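Local coordinates for protein CRISPR-associated endonuclease Cas12b (Alicyclobacillus acidoterrestris, PDB 5U31) that uses a single guide RNA to recognise PAM-bearing target DNA and, when its RuvC active site is intact, cleaves that DNA as a type V CRISPR endonuclease, at residues 458-463 with 474-479; 2-7 with 506-511; 406-411 with 418-423. The protein carries 3 engineered substitutions. One frame throughout, in Å; residues are numbered along the deposited sequence.

Overall arrangement
All three contacts are antiparallel strand pairings in the wedge region. Contacts 1 and 2 belong to one sheet, where strands 473-483 and 502-510 are neighbours, and their centres lie about 9 Å apart. Contact 3 is a hairpin of a separate three-stranded sheet, centred about 13 Å from contact 1 and reaching it where Phe-407 stacks on Phe-477. Contact 2 is buried and joins segments 499 residues apart; its Lys-5, Ser-6, Ser-506 and Arg-508 reach guide RNA or target DNA. Contacts 1 and 3 are partly buried local hairpins. Contact 1 is largely apolar and carries the amide of Gly-479 to a target-strand phosphate; contact 3 is apolar at Phe-407 and Ile-419 and mixed on its other face.

Contact 1 (458-463 with 474-479); sequences EPIALY and TGEFGG. With nucleotides of chain C.
Ile-460 and Phe-477 open a beta hairpin of the WED-II domain, whose strands 461-464 and 473-483 run antiparallel. Three backbone bonds define the register: Phe-477 N donates a hydrogen bond to Ile-460 O at 2.8 Å, and Leu-462 and Gly-475 exchange two more as a hydrogen-bonded pair. Ala-461 with Glu-476 and Tyr-463 with Thr-474 are the non-hydrogen-bonded pairs. A type I turn from Glu-458 to Ala-461 leads into the first strand.

Apolar packing begins where that strand starts: Ile-460 spans two residues, its CG2 3.6 Å from Glu-476 CB and its CD1 against Phe-477 CB. On the face of Ala-461 and Glu-476, Thr-474 CG2 meets Tyr-463 CE1. The other face holds Leu-462, with CG between its backbone N and carbonyl carbon (chi1 54°); the branch lies over Gly-475, its CD1 3.7 Å from Gly-475 CA. Phe-407 stacks on the Phe-477 ring from the neighbouring sheet.

Nucleic acid is met where the second strand continues: Gly-479 N, the amide that binds the target strand's phosphate lock, approaches OP2 of DG21 of chain C at 3.1 Å. Within the hairpin, Leu-462 CD2 makes a CH-pi contact 3.4 Å from the Phe-477 ring centroid, 6° off the normal.

Contact 2 (2-7 with 506-511); sequences MAVKSI and SVRVQS. With nucleotides of chain B; nucleotides of chain C.
Segments 2-7 and 506-511 pair as antiparallel strands whose axes approach to 4.5 Å, with 147° between their directions. Lys-5 and Val-507 form a hydrogen-bonded pair: Lys-5 N donates to Val-507 O, and Val-507 N returns a bond to Lys-5 O. Val-509 N adds a third bond, to Ala-3 O, at 2.8 Å. Val-4 with Arg-508 and Ser-6 with Ser-506 are the non-hydrogen-bonded pairs.

Their side chains share one face, which meets DG20 of chain C and the guide RNA. Val-4 and Arg-508 run side by side; Val-4 CG2 sits over one face of the guanidinium, 3.6 Å from Arg-508 NH1 and offset toward the rim. A bend at chi3 (87°) turns the arginine's end, whose NH2 forms a salt bridge with a DNA phosphate, in keeping with its phosphate-lock role. Strand 3-10, from the N-terminal part of the wedge, lies beside strand 502-510 in the antiparallel WED-II sheet, although the two segments are 499 residues apart in the chain.

Ser-506 OG donates to N3 of DG20 of chain C at 2.8 Å, while Val-4 CG1 lies 3.4 Å from N1 of the same base. Guide RNA is gripped at its sugars: Ser-6 N donates to O4' of C93 of chain B at 3.0 Å, nearly straight at 172°, and Ser-6 OG to O4' of A94 of chain B. On the other face, the extended Lys-5 chain leads away from Val-507 to a weak bond between Lys-5 NZ and OP1 of C93 of chain B. Ile-7 CD1 touches Val-507 CG2 at 4.2 Å.

Contact 3 (406-411 with 418-423); sequences TFLFNE and AIRFHK
Thr-406 and Arg-420 exchange two backbone bonds, and Leu-408 and Ala-418 do the same, for example Leu-408 N to Ala-418 O, 2.7 Å. Between these hydrogen-bonded pairs, Phe-407 and Ile-419 form a non-hydrogen-bonded pair. This is the compact side: both residues are buried, and Ile-442 packs against both. With CG anti to the backbone N (chi1 -173°), the Phe-407 ring brings CD2 to 4.0 Å from Ile-419 CG1.

The opposite face is mixed: Thr-406 and Ala-418 are buried, while Leu-408, Arg-420 and Glu-411 are partly exposed. Thr-406 and Arg-420 lie alongside each other, with Thr-406 OG1 facing Arg-420 CB, and Thr-406 CG2 comes in the ring plane to the edge of His-422. Leu-408 CD1 lies above one face of the Arg-420 guanidinium, 3.8 Å from NH2 and offset toward its rim. Near the turn, Glu-411 CB touches Ala-418 CB at 3.7 Å. Glu-411 OE1 remains 4.5 Å from Arg-420 NH2 and well out of the guanidinium plane, so at most a weak charge attraction is likely; Arg-420 NH1 is near Asp-437 and Thr-439.

Strand 418-421 is also bonded to strand 437-441, making the arrangement a beta hairpin at one side of a three-stranded antiparallel WED-II sheet.

Contact 1 (458-463 with 474-479)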
loop_
_atom_site.group_PDB
_atom_site.type_symbol
_atom_site.label_atom_id
_atom_site.label_comp_id
_atom_site.label_asym_id
_atom_site.label_seq_id
_atom_site.Cartn_x
_atom_site.Cartn_y
_atom_site.Cartn_z
ATOM N N GLU A 458 4.077 0.478 -41.472
ATOM C CA GLU A 458 3.141 0.327 -40.360
ATOM C C GLU A 458 3.454 1.368 -39.294
ATOM O O GLU A 458 4.286 1.128 -38.407
ATOM C CB GLU A 458 3.200 -1.086 -39.775
ATOM C CG GLU A 458 2.548 -2.141 -40.653
ATOM C CD GLU A 458 2.327 -3.447 -39.918
ATOM O OE1 GLU A 458 2.538 -3.480 -38.686
ATOM O OE2 GLU A 458 1.942 -4.440 -40.569
ATOM N N PRO A 459 2.801 2.535 -39.321
ATOM C CA PRO A 459 3.157 3.618 -38.392
ATOM C C PRO A 459 2.731 3.370 -36.955
ATOM O O PRO A 459 2.752 4.287 -36.129
ATOM C CB PRO A 459 2.418 4.828 -38.977
ATOM C CG PRO A 459 1.283 4.247 -39.705
ATOM C CD PRO A 459 1.750 2.944 -40.267
ATOM N N ILE A 460 2.331 2.139 -36.653
ATOM C CA ILE A 460 1.993 1.763 -35.288
ATOM C C ILE A 460 3.191 1.144 -34.568
ATOM O O ILE A 460 3.299 1.249 -33.342
ATOM C CB ILE A 460 0.778 0.815 -35.318
ATOM C CG1 ILE A 460 -0.515 1.613 -35.203
ATOM C CG2 ILE A 460 0.849 -0.245 -34.252
ATOM C CD1 ILE A 460 -0.474 2.642 -34.112
ATOM N N ALA A 461 4.119 0.550 -35.314
ATOM C CA ALA A 461 5.258 -0.142 -34.731
ATOM C C ALA A 461 6.261 0.844 -34.144
ATOM O O ALA A 461 6.394 1.982 -34.603
ATOM C CB ALA A 461 5.947 -1.008 -35.785
ATOM N N LEU A 462 6.978 0.391 -33.122
ATOM C CA LEU A 462 8.010 1.213 -32.509
ATOM C C LEU A 462 9.041 0.311 -31.851
ATOM O O LEU A 462 8.842 -0.895 -31.697
ATOM C CB LEU A 462 7.415 2.197 -31.496
ATOM C CG LEU A 462 6.517 1.655 -30.377
ATOM C CD1 LEU A 462 7.296 1.100 -29.192
ATOM C CD2 LEU A 462 5.571 2.737 -29.908
ATOM N N TYR A 463 10.156 0.926 -31.476
ATOM C CA TYR A 463 11.171 0.322 -30.632
ATOM C C TYR A 463 11.162 1.015 -29.277
ATOM O O TYR A 463 10.852 2.205 -29.175
ATOM C CB TYR A 463 12.559 0.443 -31.257
ATOM C CG TYR A 463 12.832 -0.497 -32.403
ATOM C CD1 TYR A 463 12.893 -1.866 -32.202
ATOM C CD2 TYR A 463 13.070 -0.012 -33.684
ATOM C CE1 TYR A 463 13.160 -2.730 -33.244
ATOM C CE2 TYR A 463 13.343 -0.865 -34.732
ATOM C CZ TYR A 463 13.386 -2.225 -34.507
ATOM O OH TYR A 463 13.652 -3.086 -35.547
ATOM N N THR A 474 10.727 -4.500 -29.115
ATOM C CA THR A 474 9.786 -4.157 -30.169
ATOM C C THR A 474 8.417 -3.900 -29.554
ATOM O O THR A 474 8.008 -4.581 -28.609
ATOM C CB THR A 474 9.707 -5.263 -31.223
ATOM O OG1 THR A 474 9.123 -6.441 -30.654
ATOM C CG2 THR A 474 11.097 -5.593 -31.741
ATOM N N GLY A 475 7.720 -2.893 -30.078
ATOM C CA GLY A 475 6.459 -2.495 -29.488
ATOM C C GLY A 475 5.546 -1.826 -30.490
ATOM O O GLY A 475 5.924 -1.548 -31.630
ATOM N N GLU A 476 4.321 -1.570 -30.040
ATOM C CA GLU A 476 3.306 -0.929 -30.856
ATOM C C GLU A 476 2.610 0.148 -30.043
ATOM O O GLU A 476 2.455 0.026 -28.825
ATOM C CB GLU A 476 2.258 -1.930 -31.359
ATOM C CG GLU A 476 2.746 -2.929 -32.394
ATOM C CD GLU A 476 1.662 -3.929 -32.755
ATOM O OE1 GLU A 476 0.606 -3.915 -32.086
ATOM O OE2 GLU A 476 1.862 -4.721 -33.701
ATOM N N PHE A 477 2.197 1.209 -30.728
ATOM C CA PHE A 477 1.320 2.186 -30.108
ATOM C C PHE A 477 -0.039 1.554 -29.848
ATOM O O PHE A 477 -0.510 0.713 -30.621
ATOM C CB PHE A 477 1.165 3.419 -30.994
ATOM C CG PHE A 477 2.360 4.326 -30.995
ATOM C CD1 PHE A 477 2.621 5.150 -29.912
ATOM C CD2 PHE A 477 3.208 4.379 -32.091
ATOM C CE1 PHE A 477 3.715 5.992 -29.912
ATOM C CE2 PHE A 477 4.305 5.221 -32.097
ATOM C CZ PHE A 477 4.559 6.027 -31.005
ATOM N N GLY A 478 -0.661 1.948 -28.744
ATOM C CA GLY A 478 -1.982 1.460 -28.406
ATOM C C GLY A 478 -2.963 2.604 -28.292
ATOM O O GLY A 478 -2.729 3.677 -28.857
ATOM N N GLY A 479 -4.054 2.394 -27.564
ATOM C CA GLY A 479 -5.029 3.448 -27.389
ATOM C C GLY A 479 -4.459 4.637 -26.642
ATOM O O GLY A 479 -3.453 4.552 -25.938
ATOM P P DG C 21 -5.992 -0.638 -26.858
ATOM O OP1 DG C 21 -4.783 -1.040 -26.112
ATOM O OP2 DG C 21 -5.861 -0.092 -28.226
ATOM O "O5'" DG C 21 -6.955 -1.898 -26.960
ATOM C "C5'" DG C 21 -7.964 -1.947 -27.960
ATOM C "C4'" DG C 21 -8.102 -3.364 -28.475
ATOM O "O4'" DG C 21 -9.436 -3.863 -28.224
ATOM C "C3'" DG C 21 -7.847 -3.547 -29.968
ATOM O "O3'" DG C 21 -6.914 -4.580 -30.154
ATOM C "C2'" DG C 21 -9.219 -3.928 -30.529
ATOM C "C1'" DG C 21 -9.841 -4.619 -29.332
ATOM N N9 DG C 21 -11.294 -4.654 -29.345
ATOM C C8 DG C 21 -12.148 -3.636 -29.000
ATOM N N7 DG C 21 -13.406 -3.967 -29.088
ATOM C C5 DG C 21 -13.381 -5.289 -29.514
ATOM C C6 DG C 21 -14.445 -6.181 -29.788
ATOM O O6 DG C 21 -15.663 -5.975 -29.701
ATOM N N1 DG C 21 -13.980 -7.423 -30.202
ATOM C C2 DG C 21 -12.658 -7.764 -30.332
ATOM N N2 DG C 21 -12.406 -9.010 -30.743
ATOM N N3 DG C 21 -11.651 -6.945 -30.070
ATOM C C4 DG C 21 -12.088 -5.727 -29.672
#

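Contact 2 (2-7 with 506-511)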
loop_
_atom_site.group_PDB
_atom_site.type_symbol
_atom_site.label_atom_id
_atom_site.label_comp_id
_atom_site.label_asym_id
_atom_site.label_seq_id
_atom_site.Cartn_x
_atom_site.Cartn_y
_atom_site.Cartn_z
HETATM N N MSE A 2 0.889 -8.912 -22.316
HETATM C CA MSE A 2 1.995 -8.103 -22.821
HETATM C C MSE A 2 2.115 -6.820 -22.011
HETATM O O MSE A 2 1.112 -6.242 -21.603
HETATM C CB MSE A 2 1.792 -7.789 -24.306
HETATM C CG MSE A 2 2.869 -6.928 -24.949
HETATM SE SE MSE A 2 2.894 -7.235 -26.877
HETATM C CE MSE A 2 3.887 -5.670 -27.479
ATOM N N ALA A 3 3.348 -6.380 -21.777
ATOM C CA ALA A 3 3.585 -5.221 -20.928
ATOM C C ALA A 3 3.012 -3.965 -21.572
ATOM O O ALA A 3 3.398 -3.595 -22.685
ATOM C CB ALA A 3 5.078 -5.058 -20.668
ATOM N N VAL A 4 2.098 -3.303 -20.868
ATOM C CA VAL A 4 1.498 -2.052 -21.316
ATOM C C VAL A 4 2.067 -0.929 -20.462
ATOM O O VAL A 4 2.110 -1.040 -19.232
ATOM C CB VAL A 4 -0.036 -2.096 -21.229
ATOM C CG1 VAL A 4 -0.634 -0.776 -21.685
ATOM C CG2 VAL A 4 -0.586 -3.246 -22.064
ATOM N N LYS A 5 2.523 0.138 -21.110
ATOM C CA LYS A 5 3.063 1.301 -20.421
ATOM C C LYS A 5 2.389 2.552 -20.956
ATOM O O LYS A 5 2.096 2.644 -22.150
ATOM C CB LYS A 5 4.577 1.412 -20.603
ATOM C CG LYS A 5 5.323 0.147 -20.247
ATOM C CD LYS A 5 6.791 0.403 -19.973
ATOM C CE LYS A 5 7.333 -0.664 -19.029
ATOM N NZ LYS A 5 8.757 -0.449 -18.653
ATOM N N SER A 6 2.143 3.512 -20.072
ATOM C CA SER A 6 1.554 4.786 -20.455
ATOM C C SER A 6 2.647 5.844 -20.492
ATOM O O SER A 6 3.368 6.033 -19.507
ATOM C CB SER A 6 0.439 5.197 -19.492
ATOM O OG SER A 6 0.866 6.206 -18.593
ATOM N N ILE A 7 2.775 6.517 -21.629
ATOM C CA ILE A 7 3.634 7.683 -21.769
ATOM C C ILE A 7 2.722 8.875 -21.996
ATOM O O ILE A 7 2.115 9.009 -23.066
ATOM C CB ILE A 7 4.644 7.525 -22.912
ATOM C CG1 ILE A 7 5.658 6.438 -22.568
ATOM C CG2 ILE A 7 5.351 8.845 -23.179
ATOM C CD1 ILE A 7 6.712 6.239 -23.627
ATOM N N SER A 506 -0.928 4.785 -24.615
ATOM C CA SER A 506 -0.581 3.446 -24.163
ATOM C C SER A 506 0.391 2.810 -25.146
ATOM O O SER A 506 0.126 2.768 -26.350
ATOM C CB SER A 506 -1.833 2.580 -24.023
ATOM O OG SER A 506 -2.734 3.134 -23.082
ATOM N N VAL A 507 1.515 2.322 -24.632
ATOM C CA VAL A 507 2.522 1.638 -25.433
ATOM C C VAL A 507 2.555 0.183 -25.000
ATOM O O VAL A 507 2.646 -0.111 -23.803
ATOM C CB VAL A 507 3.910 2.282 -25.276
ATOM C CG1 VAL A 507 4.869 1.708 -26.303
ATOM C CG2 VAL A 507 3.823 3.796 -25.407
ATOM N N ARG A 508 2.474 -0.726 -25.966
ATOM C CA ARG A 508 2.580 -2.154 -25.700
ATOM C C ARG A 508 3.985 -2.599 -26.078
ATOM O O ARG A 508 4.389 -2.464 -27.237
ATOM C CB ARG A 508 1.531 -2.947 -26.479
ATOM C CG ARG A 508 0.167 -2.283 -26.545
ATOM C CD ARG A 508 -0.874 -3.205 -27.161
ATOM N NE ARG A 508 -1.484 -4.064 -26.152
ATOM C CZ ARG A 508 -2.489 -3.686 -25.369
ATOM N NH1 ARG A 508 -2.986 -4.525 -24.470
ATOM N NH2 ARG A 508 -2.995 -2.464 -25.483
ATOM N N VAL A 509 4.722 -3.126 -25.105
ATOM C CA VAL A 509 6.129 -3.467 -25.271
ATOM C C VAL A 509 6.287 -4.973 -25.123
ATOM O O VAL A 509 5.788 -5.564 -24.160
ATOM C CB VAL A 509 7.013 -2.722 -24.257
ATOM C CG1 VAL A 509 8.465 -3.029 -24.509
ATOM C CG2 VAL A 509 6.767 -1.226 -24.336
ATOM N N GLN A 510 6.988 -5.585 -26.073
ATOM C CA GLN A 510 7.137 -7.032 -26.152
ATOM C C GLN A 510 8.476 -7.437 -25.545
ATOM O O GLN A 510 9.528 -6.955 -25.977
ATOM C CB GLN A 510 7.034 -7.492 -27.607
ATOM C CG GLN A 510 6.871 -8.984 -27.808
ATOM C CD GLN A 510 6.516 -9.338 -29.241
ATOM O OE1 GLN A 510 6.841 -8.603 -30.173
ATOM N NE2 GLN A 510 5.837 -10.464 -29.421
ATOM N N SER A 511 8.432 -8.320 -24.550
ATOM C CA SER A 511 9.641 -8.765 -23.878
ATOM C C SER A 511 10.419 -9.738 -24.762
ATOM O O SER A 511 9.870 -10.361 -25.673
ATOM C CB SER A 511 9.297 -9.433 -22.547
ATOM O OG SER A 511 8.710 -10.702 -22.756
ATOM P P C B 93 7.397 3.098 -16.716
ATOM O OP1 C B 93 8.116 1.874 -16.293
ATOM O OP2 C B 93 7.890 3.872 -17.879
ATOM O "O5'" C B 93 5.871 2.703 -16.963
ATOM C "C5'" C B 93 4.972 3.609 -17.596
ATOM C "C4'" C B 93 3.687 3.785 -16.820
ATOM O "O4'" C B 93 2.686 2.809 -17.245
ATOM C "C3'" C B 93 3.795 3.646 -15.294
ATOM O "O3'" C B 93 2.902 4.572 -14.679
ATOM C "C2'" C B 93 3.220 2.251 -15.057
ATOM O "O2'" C B 93 2.735 2.021 -13.751
ATOM C "C1'" C B 93 2.103 2.246 -16.090
ATOM N N1 C B 93 1.487 0.940 -16.374
ATOM C C2 C B 93 0.321 0.915 -17.152
ATOM O O2 C B 93 -0.111 1.974 -17.635
ATOM N N3 C B 93 -0.293 -0.267 -17.391
ATOM C C4 C B 93 0.200 -1.384 -16.867
ATOM N N4 C B 93 -0.433 -2.523 -17.135
ATOM C C5 C B 93 1.365 -1.385 -16.051
ATOM C C6 C B 93 1.964 -0.211 -15.818
ATOM P P DG C 20 -10.524 -1.784 -23.602
ATOM O OP1 DG C 20 -11.325 -1.597 -24.831
ATOM O OP2 DG C 20 -10.073 -3.128 -23.185
ATOM O "O5'" DG C 20 -9.215 -0.873 -23.694
ATOM C "C5'" DG C 20 -9.332 0.500 -24.008
ATOM C "C4'" DG C 20 -7.975 1.180 -23.993
ATOM O "O4'" DG C 20 -7.574 1.454 -22.633
ATOM C "C3'" DG C 20 -6.827 0.364 -24.553
ATOM O "O3'" DG C 20 -6.832 0.422 -25.983
ATOM C "C2'" DG C 20 -5.638 1.114 -23.965
ATOM C "C1'" DG C 20 -6.157 1.483 -22.568
ATOM N N9 DG C 20 -5.708 0.555 -21.537
ATOM C C8 DG C 20 -6.319 -0.610 -21.143
ATOM N N7 DG C 20 -5.670 -1.247 -20.207
ATOM C C5 DG C 20 -4.551 -0.454 -19.969
ATOM C C6 DG C 20 -3.479 -0.632 -19.059
ATOM O O6 DG C 20 -3.298 -1.555 -18.254
ATOM N N1 DG C 20 -2.557 0.409 -19.142
ATOM C C2 DG C 20 -2.655 1.482 -19.997
ATOM N N2 DG C 20 -1.669 2.384 -19.933
ATOM N N3 DG C 20 -3.651 1.658 -20.855
ATOM C C4 DG C 20 -4.560 0.656 -20.785
ATOM P P A B 94 3.222 6.141 -14.576
ATOM O OP1 A B 94 4.247 6.554 -15.567
ATOM O OP2 A B 94 3.403 6.444 -13.135
ATOM O "O5'" A B 94 1.837 6.800 -14.981
ATOM C "C5'" A B 94 0.620 6.271 -14.477
ATOM C "C4'" A B 94 -0.420 6.161 -15.559
ATOM O "O4'" A B 94 -0.423 4.828 -16.116
ATOM C "C3'" A B 94 -1.855 6.373 -15.123
ATOM O "O3'" A B 94 -2.174 7.743 -14.997
ATOM C "C2'" A B 94 -2.649 5.664 -16.213
ATOM O "O2'" A B 94 -2.778 6.490 -17.362
ATOM C "C1'" A B 94 -1.719 4.505 -16.568
ATOM N N9 A B 94 -2.131 3.207 -16.000
ATOM C C8 A B 94 -1.501 2.434 -15.054
ATOM N N7 A B 94 -2.118 1.299 -14.814
ATOM C C5 A B 94 -3.218 1.325 -15.660
ATOM C C6 A B 94 -4.274 0.423 -15.891
ATOM N N6 A B 94 -4.410 -0.742 -15.263
ATOM N N1 A B 94 -5.205 0.758 -16.810
ATOM C C2 A B 94 -5.077 1.925 -17.449
ATOM N N3 A B 94 -4.134 2.857 -17.324
ATOM C C4 A B 94 -3.228 2.489 -16.403
#

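Contact 3 (406-411 with 418-423)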
loop_
_atom_site.group_PDB
_atom_site.type_symbol
_atom_site.label_atom_id
_atom_site.label_comp_id
_atom_site.label_asym_id
_atom_site.label_seq_id
_atom_site.Cartn_x
_atom_site.Cartn_y
_atom_site.Cartn_z
ATOM N N THR A 406 -2.330 8.998 -35.310
ATOM C CA THR A 406 -0.971 8.569 -35.608
ATOM C C THR A 406 0.003 9.372 -34.761
ATOM O O THR A 406 -0.209 10.565 -34.518
ATOM C CB THR A 406 -0.608 8.751 -37.087
ATOM O OG1 THR A 406 -0.696 10.136 -37.437
ATOM C CG2 THR A 406 -1.526 7.962 -37.978
ATOM N N PHE A 407 1.061 8.710 -34.310
ATOM C CA PHE A 407 2.186 9.386 -33.681
ATOM C C PHE A 407 3.232 9.671 -34.750
ATOM O O PHE A 407 3.777 8.742 -35.355
ATOM C CB PHE A 407 2.771 8.530 -32.563
ATOM C CG PHE A 407 3.831 9.219 -31.756
ATOM C CD1 PHE A 407 5.163 9.152 -32.130
ATOM C CD2 PHE A 407 3.496 9.912 -30.606
ATOM C CE1 PHE A 407 6.138 9.776 -31.381
ATOM C CE2 PHE A 407 4.467 10.535 -29.851
ATOM C CZ PHE A 407 5.788 10.468 -30.239
ATOM N N LEU A 408 3.507 10.949 -34.982
ATOM C CA LEU A 408 4.397 11.386 -36.052
ATOM C C LEU A 408 5.774 11.675 -35.463
ATOM O O LEU A 408 5.954 12.665 -34.748
ATOM C CB LEU A 408 3.821 12.616 -36.751
ATOM C CG LEU A 408 2.473 12.386 -37.432
ATOM C CD1 LEU A 408 1.817 13.702 -37.772
ATOM C CD2 LEU A 408 2.659 11.552 -38.673
ATOM N N PHE A 409 6.741 10.813 -35.771
ATOM C CA PHE A 409 8.105 11.000 -35.298
ATOM C C PHE A 409 8.787 12.137 -36.048
ATOM O O PHE A 409 8.812 12.153 -37.284
ATOM C CB PHE A 409 8.913 9.716 -35.475
ATOM C CG PHE A 409 8.592 8.652 -34.473
ATOM C CD1 PHE A 409 9.093 8.724 -33.183
ATOM C CD2 PHE A 409 7.808 7.567 -34.823
ATOM C CE1 PHE A 409 8.806 7.739 -32.259
ATOM C CE2 PHE A 409 7.518 6.580 -33.904
ATOM C CZ PHE A 409 8.016 6.666 -32.621
ATOM N N ASN A 410 9.349 13.079 -35.291
ATOM C CA ASN A 410 10.165 14.166 -35.831
ATOM C C ASN A 410 9.443 14.893 -36.964
ATOM O O ASN A 410 9.989 15.113 -38.048
ATOM C CB ASN A 410 11.530 13.650 -36.298
ATOM C CG ASN A 410 12.025 12.473 -35.482
ATOM O OD1 ASN A 410 12.340 12.603 -34.300
ATOM N ND2 ASN A 410 12.112 11.312 -36.121
ATOM N N GLU A 411 8.189 15.268 -36.705
ATOM C CA GLU A 411 7.406 15.951 -37.729
ATOM C C GLU A 411 7.912 17.364 -37.976
ATOM O O GLU A 411 7.801 17.875 -39.098
ATOM C CB GLU A 411 5.931 15.985 -37.331
ATOM C CG GLU A 411 4.993 16.500 -38.407
ATOM C CD GLU A 411 4.798 15.503 -39.534
ATOM O OE1 GLU A 411 4.153 15.861 -40.543
ATOM O OE2 GLU A 411 5.287 14.359 -39.409
ATOM N N ALA A 418 4.862 14.867 -33.144
ATOM C CA ALA A 418 3.515 15.375 -33.332
ATOM C C ALA A 418 2.540 14.216 -33.270
ATOM O O ALA A 418 2.917 13.049 -33.394
ATOM C CB ALA A 418 3.362 16.114 -34.666
ATOM N N ILE A 419 1.274 14.557 -33.078
ATOM C CA ILE A 419 0.187 13.594 -33.119
ATOM C C ILE A 419 -0.844 14.105 -34.107
ATOM O O ILE A 419 -1.233 15.276 -34.051
ATOM C CB ILE A 419 -0.438 13.375 -31.730
ATOM C CG1 ILE A 419 0.294 12.244 -31.016
ATOM C CG2 ILE A 419 -1.913 13.059 -31.854
ATOM C CD1 ILE A 419 0.574 12.530 -29.580
ATOM N N ARG A 420 -1.266 13.242 -35.021
ATOM C CA ARG A 420 -2.311 13.581 -35.976
ATOM C C ARG A 420 -3.607 12.927 -35.516
ATOM O O ARG A 420 -3.738 11.700 -35.561
ATOM C CB ARG A 420 -1.942 13.130 -37.385
ATOM C CG ARG A 420 -2.852 13.694 -38.447
ATOM C CD ARG A 420 -2.797 12.867 -39.711
ATOM N NE ARG A 420 -1.437 12.715 -40.219
ATOM C CZ ARG A 420 -0.759 13.673 -40.839
ATOM N NH1 ARG A 420 -1.309 14.864 -41.026
ATOM N NH2 ARG A 420 0.473 13.441 -41.267
ATOM N N PHE A 421 -4.556 13.740 -35.066
ATOM C CA PHE A 421 -5.897 13.247 -34.784
ATOM C C PHE A 421 -6.677 13.192 -36.092
ATOM O O PHE A 421 -6.878 14.224 -36.742
ATOM C CB PHE A 421 -6.602 14.145 -33.770
ATOM C CG PHE A 421 -5.890 14.252 -32.448
ATOM C CD1 PHE A 421 -6.193 13.386 -31.408
ATOM C CD2 PHE A 421 -4.927 15.225 -32.241
ATOM C CE1 PHE A 421 -5.546 13.485 -30.190
ATOM C CE2 PHE A 421 -4.277 15.331 -31.020
ATOM C CZ PHE A 421 -4.586 14.458 -29.995
ATOM N N HIS A 422 -7.110 11.993 -36.485
ATOM C CA HIS A 422 -7.807 11.855 -37.761
ATOM C C HIS A 422 -9.208 12.450 -37.717
ATOM O O HIS A 422 -9.758 12.802 -38.764
ATOM C CB HIS A 422 -7.850 10.387 -38.168
ATOM C CG HIS A 422 -6.494 9.791 -38.356
ATOM N ND1 HIS A 422 -5.796 9.896 -39.540
ATOM C CD2 HIS A 422 -5.692 9.119 -37.503
ATOM C CE1 HIS A 422 -4.626 9.296 -39.411
ATOM N NE2 HIS A 422 -4.540 8.815 -38.185
ATOM N N LYS A 423 -9.800 12.556 -36.535
ATOM C CA LYS A 423 -11.041 13.285 -36.347
ATOM C C LYS A 423 -10.945 14.021 -35.025
ATOM O O LYS A 423 -10.386 13.498 -34.059
ATOM C CB LYS A 423 -12.268 12.364 -36.349
ATOM C CG LYS A 423 -12.677 11.856 -37.715
ATOM C CD LYS A 423 -14.062 11.234 -37.667
ATOM C CE LYS A 423 -14.119 10.062 -36.696
ATOM N NZ LYS A 423 -15.428 9.363 -36.770
#